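Adenine Deaminase (PDB 2ICS) acts as a zinc-dependent esterase that deacetylates acetyl-(R)-mandelate with very low efficiency in vitro, and binds adenine at its metal centre. Local coordinates at residues A[156-161]-A[186-191]; A[6-11]-A[41-46]; A[339-344]-A[354-359]. All blocks are in the same frame, centred on the assembly; numbering follows the deposited sequence.

Contact 1: residues A[156-161]-A[186-191]; sequences RMSRTV and MVHIGS. With ZN (zinc ion), chain C; ADE (adenine), chain D.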
# COMPACT_ATOMS: atom_id res chain seq x y z
N ARG A 156 -12.07 7.23 6.73
CA ARG A 156 -12.66 7.25 5.39
C ARG A 156 -13.57 8.46 5.24
O ARG A 156 -14.76 8.39 5.53
CB ARG A 156 -13.43 5.96 5.13
CG ARG A 156 -12.55 4.71 5.13
CD ARG A 156 -13.25 3.56 4.42
NE ARG A 156 -14.51 3.20 5.04
CZ ARG A 156 -15.51 2.60 4.40
NH1 ARG A 156 -15.39 2.30 3.12
NH2 ARG A 156 -16.64 2.31 5.05
N MSE A 157 -12.99 9.55 4.75
CA MSE A 157 -13.73 10.80 4.59
C MSE A 157 -14.50 10.99 3.27
O MSE A 157 -14.06 11.74 2.40
CB MSE A 157 -12.78 11.98 4.81
CG MSE A 157 -12.03 11.94 6.15
SE MSE A 157 -13.22 11.82 7.70
CE MSE A 157 -11.97 11.32 9.06
N SER A 158 -15.64 10.32 3.14
CA SER A 158 -16.47 10.46 1.95
C SER A 158 -17.96 10.31 2.28
O SER A 158 -18.33 9.68 3.28
CB SER A 158 -16.06 9.45 0.87
OG SER A 158 -16.49 8.14 1.19
N ARG A 159 -18.79 10.89 1.42
CA ARG A 159 -20.24 10.89 1.54
C ARG A 159 -20.94 9.72 2.23
O ARG A 159 -21.61 9.90 3.24
CB ARG A 159 -20.86 11.08 0.15
CG ARG A 159 -22.38 11.03 0.11
CD ARG A 159 -22.92 11.46 -1.25
NE ARG A 159 -22.40 10.64 -2.34
CZ ARG A 159 -22.81 9.41 -2.64
NH1 ARG A 159 -23.78 8.84 -1.93
NH2 ARG A 159 -22.27 8.75 -3.66
N THR A 160 -20.80 8.52 1.67
CA THR A 160 -21.47 7.35 2.22
C THR A 160 -20.93 6.88 3.57
O THR A 160 -21.50 5.99 4.20
CB THR A 160 -21.41 6.16 1.23
OG1 THR A 160 -20.06 5.69 1.12
CG2 THR A 160 -21.90 6.60 -0.15
N VAL A 161 -19.84 7.48 4.03
CA VAL A 161 -19.26 7.07 5.31
C VAL A 161 -19.63 7.97 6.48
O VAL A 161 -19.95 7.48 7.56
CB VAL A 161 -17.71 7.02 5.22
CG1 VAL A 161 -17.14 6.47 6.52
CG2 VAL A 161 -17.27 6.16 4.05
N MSE A 186 -4.01 7.60 7.61
CA MSE A 186 -4.35 7.43 6.20
C MSE A 186 -5.75 8.00 5.99
O MSE A 186 -6.67 7.67 6.73
CB MSE A 186 -4.34 5.95 5.79
CG MSE A 186 -4.76 5.77 4.33
SE MSE A 186 -4.70 3.97 3.62
CE MSE A 186 -2.83 3.90 3.15
N VAL A 187 -5.91 8.85 4.98
CA VAL A 187 -7.20 9.45 4.71
C VAL A 187 -7.76 9.02 3.36
O VAL A 187 -7.13 9.18 2.32
CB VAL A 187 -7.12 11.01 4.73
CG1 VAL A 187 -8.49 11.62 4.42
CG2 VAL A 187 -6.65 11.47 6.09
N HIS A 188 -8.96 8.46 3.40
CA HIS A 188 -9.65 8.02 2.21
C HIS A 188 -10.54 9.16 1.75
O HIS A 188 -11.17 9.84 2.58
CB HIS A 188 -10.44 6.73 2.54
CG HIS A 188 -11.81 6.64 1.94
ND1 HIS A 188 -12.27 5.45 1.40
CD2 HIS A 188 -12.81 7.56 1.90
CE1 HIS A 188 -13.52 5.68 1.06
NE2 HIS A 188 -13.89 6.94 1.34
N ILE A 189 -10.57 9.41 0.45
CA ILE A 189 -11.41 10.46 -0.11
C ILE A 189 -12.28 9.84 -1.19
O ILE A 189 -11.92 8.82 -1.79
CB ILE A 189 -10.58 11.62 -0.75
CG1 ILE A 189 -9.66 11.06 -1.85
CG2 ILE A 189 -9.78 12.34 0.32
CD1 ILE A 189 -8.90 12.15 -2.62
N GLY A 190 -13.43 10.44 -1.42
CA GLY A 190 -14.35 9.95 -2.42
C GLY A 190 -15.25 11.10 -2.80
O GLY A 190 -14.79 12.22 -3.02
N SER A 191 -16.55 10.83 -2.84
CA SER A 191 -17.54 11.84 -3.17
C SER A 191 -17.69 12.81 -2.01
O SER A 191 -17.39 12.47 -0.86
CB SER A 191 -18.89 11.18 -3.45
OG SER A 191 -18.78 10.23 -4.50
ZN ZN C . -11.33 3.66 0.75
N9 ADE D . -17.77 3.67 -1.16
C8 ADE D . -16.95 4.75 -1.35
N7 ADE D . -15.72 4.44 -1.07
C5 ADE D . -15.66 3.14 -0.69
C6 ADE D . -14.62 2.25 -0.28
N6 ADE D . -13.31 2.68 -0.20
N1 ADE D . -14.95 0.97 0.03
C2 ADE D . -16.22 0.53 -0.03
N3 ADE D . -17.22 1.33 -0.41
C4 ADE D . -16.99 2.62 -0.75
O HOH W 1 -14.43 12.67 -0.18
O HOH W 2 -10.67 1.68 -0.05

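Contact 2: residues A[6-11]-A[41-46]; sequences DLLIKN and KETIHL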
# COMPACT_ATOMS: atom_id res chain seq x y z
N ASP A 6 22.65 -18.32 6.12
CA ASP A 6 21.56 -19.28 6.06
C ASP A 6 21.09 -19.38 4.62
O ASP A 6 20.84 -20.47 4.11
CB ASP A 6 20.39 -18.84 6.95
CG ASP A 6 20.77 -18.79 8.43
OD1 ASP A 6 21.29 -19.80 8.95
OD2 ASP A 6 20.54 -17.75 9.07
N LEU A 7 20.99 -18.23 3.96
CA LEU A 7 20.54 -18.19 2.58
C LEU A 7 21.38 -17.24 1.75
O LEU A 7 21.79 -16.18 2.21
CB LEU A 7 19.08 -17.77 2.51
CG LEU A 7 18.44 -17.81 1.11
CD1 LEU A 7 18.47 -19.23 0.57
CD2 LEU A 7 17.01 -17.29 1.18
N LEU A 8 21.62 -17.62 0.50
CA LEU A 8 22.40 -16.81 -0.41
C LEU A 8 21.72 -16.80 -1.76
O LEU A 8 21.36 -17.86 -2.29
CB LEU A 8 23.81 -17.39 -0.51
CG LEU A 8 24.88 -16.54 -1.21
CD1 LEU A 8 24.98 -15.18 -0.55
CD2 LEU A 8 26.21 -17.28 -1.15
N ILE A 9 21.52 -15.61 -2.32
CA ILE A 9 20.86 -15.46 -3.61
C ILE A 9 21.86 -14.87 -4.60
O ILE A 9 22.36 -13.76 -4.40
CB ILE A 9 19.63 -14.55 -3.46
CG1 ILE A 9 18.72 -15.11 -2.37
CG2 ILE A 9 18.88 -14.45 -4.77
CD1 ILE A 9 17.73 -14.11 -1.82
N LYS A 10 22.13 -15.61 -5.67
CA LYS A 10 23.10 -15.18 -6.67
C LYS A 10 22.51 -14.89 -8.05
O LYS A 10 21.40 -15.32 -8.37
CB LYS A 10 24.17 -16.26 -6.83
CG LYS A 10 24.52 -16.99 -5.54
CD LYS A 10 25.75 -16.42 -4.86
CE LYS A 10 27.02 -16.72 -5.66
NZ LYS A 10 28.23 -16.27 -4.92
N ASN A 11 23.30 -14.17 -8.85
CA ASN A 11 22.95 -13.82 -10.22
C ASN A 11 21.76 -12.87 -10.38
O ASN A 11 21.15 -12.79 -11.44
CB ASN A 11 22.72 -15.09 -11.03
CG ASN A 11 23.32 -15.01 -12.42
OD1 ASN A 11 24.45 -14.57 -12.59
ND2 ASN A 11 22.56 -15.44 -13.43
N LYS A 41 23.57 -22.48 4.10
CA LYS A 41 22.74 -23.68 4.14
C LYS A 41 22.17 -23.96 2.76
O LYS A 41 22.23 -25.09 2.27
CB LYS A 41 21.59 -23.49 5.13
CG LYS A 41 22.03 -23.35 6.58
CD LYS A 41 22.62 -24.64 7.13
CE LYS A 41 21.57 -25.74 7.28
NZ LYS A 41 20.97 -26.18 5.99
N GLU A 42 21.59 -22.94 2.14
CA GLU A 42 21.02 -23.08 0.81
C GLU A 42 21.42 -21.87 -0.03
O GLU A 42 21.54 -20.76 0.49
CB GLU A 42 19.50 -23.19 0.89
CG GLU A 42 18.89 -23.91 -0.31
CD GLU A 42 17.37 -23.93 -0.28
OE1 GLU A 42 16.79 -24.19 0.80
OE2 GLU A 42 16.76 -23.70 -1.35
N THR A 43 21.63 -22.11 -1.31
CA THR A 43 22.01 -21.05 -2.23
C THR A 43 21.12 -21.09 -3.46
O THR A 43 20.92 -22.14 -4.06
CB THR A 43 23.48 -21.20 -2.68
OG1 THR A 43 24.34 -21.09 -1.53
CG2 THR A 43 23.86 -20.12 -3.69
N ILE A 44 20.56 -19.94 -3.82
CA ILE A 44 19.69 -19.85 -4.98
C ILE A 44 20.45 -19.22 -6.14
O ILE A 44 21.12 -18.20 -5.98
CB ILE A 44 18.44 -19.00 -4.68
CG1 ILE A 44 17.59 -19.69 -3.60
CG2 ILE A 44 17.62 -18.81 -5.96
CD1 ILE A 44 16.34 -18.91 -3.22
N HIS A 45 20.36 -19.85 -7.31
CA HIS A 45 21.03 -19.37 -8.50
C HIS A 45 19.97 -18.93 -9.51
O HIS A 45 19.43 -19.74 -10.25
CB HIS A 45 21.92 -20.47 -9.09
CG HIS A 45 23.00 -20.92 -8.16
ND1 HIS A 45 24.15 -20.18 -7.94
CD2 HIS A 45 23.09 -21.99 -7.34
CE1 HIS A 45 24.89 -20.78 -7.03
NE2 HIS A 45 24.27 -21.88 -6.65
N LEU A 46 19.68 -17.63 -9.51
CA LEU A 46 18.68 -17.07 -10.41
C LEU A 46 19.11 -17.15 -11.87
O LEU A 46 20.29 -17.22 -12.18
CB LEU A 46 18.41 -15.61 -10.04
CG LEU A 46 17.95 -15.41 -8.59
CD1 LEU A 46 17.91 -13.94 -8.25
CD2 LEU A 46 16.59 -16.06 -8.40

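Contact 3: residues A[339-344]-A[354-359]; sequences EEKTLT and KEQIRP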
# COMPACT_ATOMS: atom_id res chain seq x y z
N GLU A 339 5.01 -7.75 -23.49
CA GLU A 339 3.84 -8.51 -23.91
C GLU A 339 2.61 -7.66 -23.65
O GLU A 339 2.39 -7.19 -22.53
CB GLU A 339 3.76 -9.83 -23.14
CG GLU A 339 2.73 -10.79 -23.71
CD GLU A 339 2.84 -12.18 -23.10
OE1 GLU A 339 3.95 -12.76 -23.14
OE2 GLU A 339 1.82 -12.70 -22.60
N GLU A 340 1.81 -7.45 -24.69
CA GLU A 340 0.61 -6.65 -24.55
C GLU A 340 -0.39 -7.25 -23.57
O GLU A 340 -0.46 -8.47 -23.40
CB GLU A 340 -0.04 -6.44 -25.92
CG GLU A 340 0.78 -5.52 -26.81
CD GLU A 340 0.06 -5.12 -28.09
OE1 GLU A 340 0.57 -4.22 -28.79
OE2 GLU A 340 -1.01 -5.70 -28.39
N LYS A 341 -1.14 -6.37 -22.91
CA LYS A 341 -2.13 -6.77 -21.92
C LYS A 341 -3.12 -5.62 -21.76
O LYS A 341 -2.72 -4.45 -21.74
CB LYS A 341 -1.42 -7.04 -20.59
CG LYS A 341 -2.32 -7.43 -19.43
CD LYS A 341 -1.48 -7.52 -18.16
CE LYS A 341 -2.29 -7.97 -16.96
NZ LYS A 341 -1.44 -8.02 -15.72
N THR A 342 -4.40 -5.95 -21.67
CA THR A 342 -5.42 -4.93 -21.50
C THR A 342 -5.57 -4.59 -20.02
O THR A 342 -5.61 -5.48 -19.17
CB THR A 342 -6.79 -5.39 -22.04
OG1 THR A 342 -6.70 -5.59 -23.45
CG2 THR A 342 -7.85 -4.34 -21.76
N LEU A 343 -5.63 -3.30 -19.72
CA LEU A 343 -5.76 -2.84 -18.35
C LEU A 343 -6.97 -1.93 -18.25
O LEU A 343 -7.15 -1.04 -19.06
CB LEU A 343 -4.50 -2.08 -17.92
CG LEU A 343 -3.17 -2.84 -18.00
CD1 LEU A 343 -2.02 -1.88 -17.72
CD2 LEU A 343 -3.15 -3.98 -17.01
N THR A 344 -7.79 -2.17 -17.23
CA THR A 344 -9.00 -1.38 -17.02
C THR A 344 -8.95 -0.71 -15.66
O THR A 344 -8.59 -1.34 -14.67
CB THR A 344 -10.25 -2.29 -17.06
OG1 THR A 344 -10.18 -3.14 -18.21
CG2 THR A 344 -11.51 -1.45 -17.14
N LYS A 354 2.37 -2.57 -22.55
CA LYS A 354 3.35 -3.23 -23.39
C LYS A 354 4.32 -4.05 -22.55
O LYS A 354 5.06 -4.88 -23.07
CB LYS A 354 4.15 -2.20 -24.19
CG LYS A 354 3.33 -1.32 -25.12
CD LYS A 354 4.21 -0.26 -25.78
CE LYS A 354 3.44 0.57 -26.79
NZ LYS A 354 2.91 -0.27 -27.90
N GLU A 355 4.31 -3.82 -21.24
CA GLU A 355 5.22 -4.54 -20.35
C GLU A 355 4.52 -5.11 -19.12
O GLU A 355 3.67 -4.45 -18.50
CB GLU A 355 6.37 -3.62 -19.93
CG GLU A 355 6.95 -2.80 -21.09
CD GLU A 355 8.15 -1.97 -20.69
OE1 GLU A 355 8.05 -1.16 -19.75
OE2 GLU A 355 9.21 -2.11 -21.34
N GLN A 356 4.87 -6.34 -18.76
CA GLN A 356 4.28 -7.03 -17.62
C GLN A 356 5.34 -7.42 -16.59
O GLN A 356 6.41 -7.93 -16.94
CB GLN A 356 3.55 -8.29 -18.09
CG GLN A 356 2.30 -8.04 -18.91
CD GLN A 356 1.69 -9.33 -19.45
OE1 GLN A 356 1.52 -10.30 -18.71
NE2 GLN A 356 1.36 -9.34 -20.74
N ILE A 357 5.04 -7.19 -15.31
CA ILE A 357 5.96 -7.55 -14.25
C ILE A 357 5.37 -8.77 -13.54
O ILE A 357 4.18 -8.81 -13.25
CB ILE A 357 6.18 -6.37 -13.26
CG1 ILE A 357 7.21 -6.76 -12.20
CG2 ILE A 357 4.86 -5.94 -12.63
CD1 ILE A 357 7.75 -5.59 -11.39
N ARG A 358 6.21 -9.78 -13.30
CA ARG A 358 5.75 -11.02 -12.67
C ARG A 358 6.69 -11.60 -11.62
O ARG A 358 7.84 -11.93 -11.92
CB ARG A 358 5.53 -12.09 -13.74
CG ARG A 358 4.64 -11.67 -14.89
CD ARG A 358 4.71 -12.67 -16.02
NE ARG A 358 3.93 -12.25 -17.18
CZ ARG A 358 3.86 -12.92 -18.32
NH1 ARG A 358 4.53 -14.06 -18.46
NH2 ARG A 358 3.12 -12.47 -19.32
N PRO A 359 6.20 -11.77 -10.39
CA PRO A 359 7.05 -12.34 -9.34
C PRO A 359 7.19 -13.85 -9.57
O PRO A 359 6.20 -14.51 -9.89
CB PRO A 359 6.28 -12.03 -8.06
CG PRO A 359 4.86 -12.13 -8.52
CD PRO A 359 4.88 -11.40 -9.85

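Contact 1: residues A[156-161]-A[186-191]
R156 and H188 pair as a parallel bridge between the short, weakly bonded strand 156-157 and strand 186-189; the bond from M157 N to H188 O, 2.8 Å, is bent and weak. Past the strand ends R159 N gives a nearly straight bond of 3.1 Å to S191 O, and a water takes the hydrogen of G190 N while lying close to M157 O and S191 O. The H188 imidazole is held through both its nitrogens. H188 ND1 binds zinc at 2.1 Å, and its NE2 donates to S158 OG, 2.9 Å away in the plane of the ring, so S158, a second-shell residue, helps with the zinc to hold the ring's rotation. R156 lays CB over one face of the ring, 3.7 Å from its centroid, and CG and CD continue across toward ND1 and CE1. This is the C-terminal mouth of the amidohydrolase TIM barrel, where H211 from just past the next parallel strand shares the same zinc. The R156 chain then bends at chi3 (-60°), bringing NH1 to 3.4 Å from adenine N1, while NE pairs with E127; this arginine probably stabilises the transition state, as in related enzymes. Adenine N6 itself binds the zinc at 2.4 Å. On the side of the sheet facing helices 168-178 and 196-202, CG of selenomethionine M157 rests against V187 CG1, 4.0 Å apart.

Contact 2: residues A[6-11]-A[41-46]
From D6-K41 to N11-L46 the two segments run parallel in step, with the axes of strands 7-10 and 42-45 4.7 Å apart at closest and inclined by 15°. Donors and acceptors alternate between them: E42 N bonds to D6 O, L8 N to E42 O, I44 N to L8 O at 2.7 Å, K10 N to I44 O at 2.8 Å, and L46 N to K10 O. The bonds I44 N to L8 O and K10 N to I44 O are the shortest and straightest of the set. L7, I9, E42 and I44 point to one face. In L7, chi1 of -175° together with chi2 of 62° brings CD1 across to lie 3.4 Å from E42 O, with I44 CG1 a little farther off. Farther along, the CG2 branch of I9 meets the CD1 methyl of L46 at 3.6 Å, the two side chains crossing at a slant. These residues belong to the small beta-sandwich that accompanies the barrel in amidohydrolases: I368 packs on L7, E42 and I44, and I363 on L7 and I9, both from the sheet that carries strands 350-364 and 367-370. Strand 42-45 is outermost in its own sheet, and on the other side of strand 5-13 the pair D6 and L7 forms a classic beta bulge against I24. The second face carries L8, K10, T43 and H45. K10 CG touches the CG2 methyl of T43 at 3.7 Å and skirts H45 ND1 at 4.0 Å; the K10 chain then bends twice and carries NZ away to E21 and the carbonyl of I36. Where the chain turns off at N11, the side-chain ND2 bonds to L46 O at 3.1 Å from above the carbonyl plane.

Contact 3: residues A[339-344]-A[354-359]
The long beta hairpin of strands 331-344 and 350-364 bends sharply here, and E339 and Q356 meet on the inside of the corner. Strands 339-344 and 355-359 lie on either side of the bend, at 88° to each other, each pairing with the other arm of the hairpin, so the two meet only near the corner. E339 N bonds to K354 O at 2.9 Å. Beside it, NE2 of Q356 donates to E339 O at 3.0 Å, with an N-H...O angle of 162°. CG lies anti to the carbonyl carbon of Q356 (chi1 -68°) and the rest of the chain is extended, which carries the amide across the bend. The other end of that amide is occupied too, since R358 NH2 donates to Q356 OE1 at 2.8 Å. Away from the corner the hairpin resumes ordinary backbone pairing, K341 with A353 on one side of the bend and Q356 with Q337 on the other, while helix 286-296 lies alongside. The same R358 NH2 makes a long salt bridge of 3.5 Å to E339 OE2, which sits at the edge of the guanidinium, the carboxylate turned almost perpendicular to it. K341 passes the Q356 amide at a slant, CB 3.6 Å from NE2 and CD 3.9 Å from the amide carbon CD, before its extended chain delivers NZ to E291 on that helix.

Along the chain the three come in series: contact 2 closes before contact 1 opens, and contact 3 follows near the C-terminus. Contacts 1 and 2 lie on opposite sides of the chain's centre, their centres about 45 Å apart, one at the zinc-binding mouth of the barrel and the other in the small beta domain. Contact 3 stands about 30 Å from the centre of contact 1 and 28 Å from that of contact 2. Its hairpin touches both regions: it packs on helix 286-296 and pairs with strand 51-61, which runs on to the zinc ligand H60, while strand 350-364 continues to I363, which packs under segment 6-11. The N- and C-terminal parts of the chain thus build the beta domain together, away from the active site.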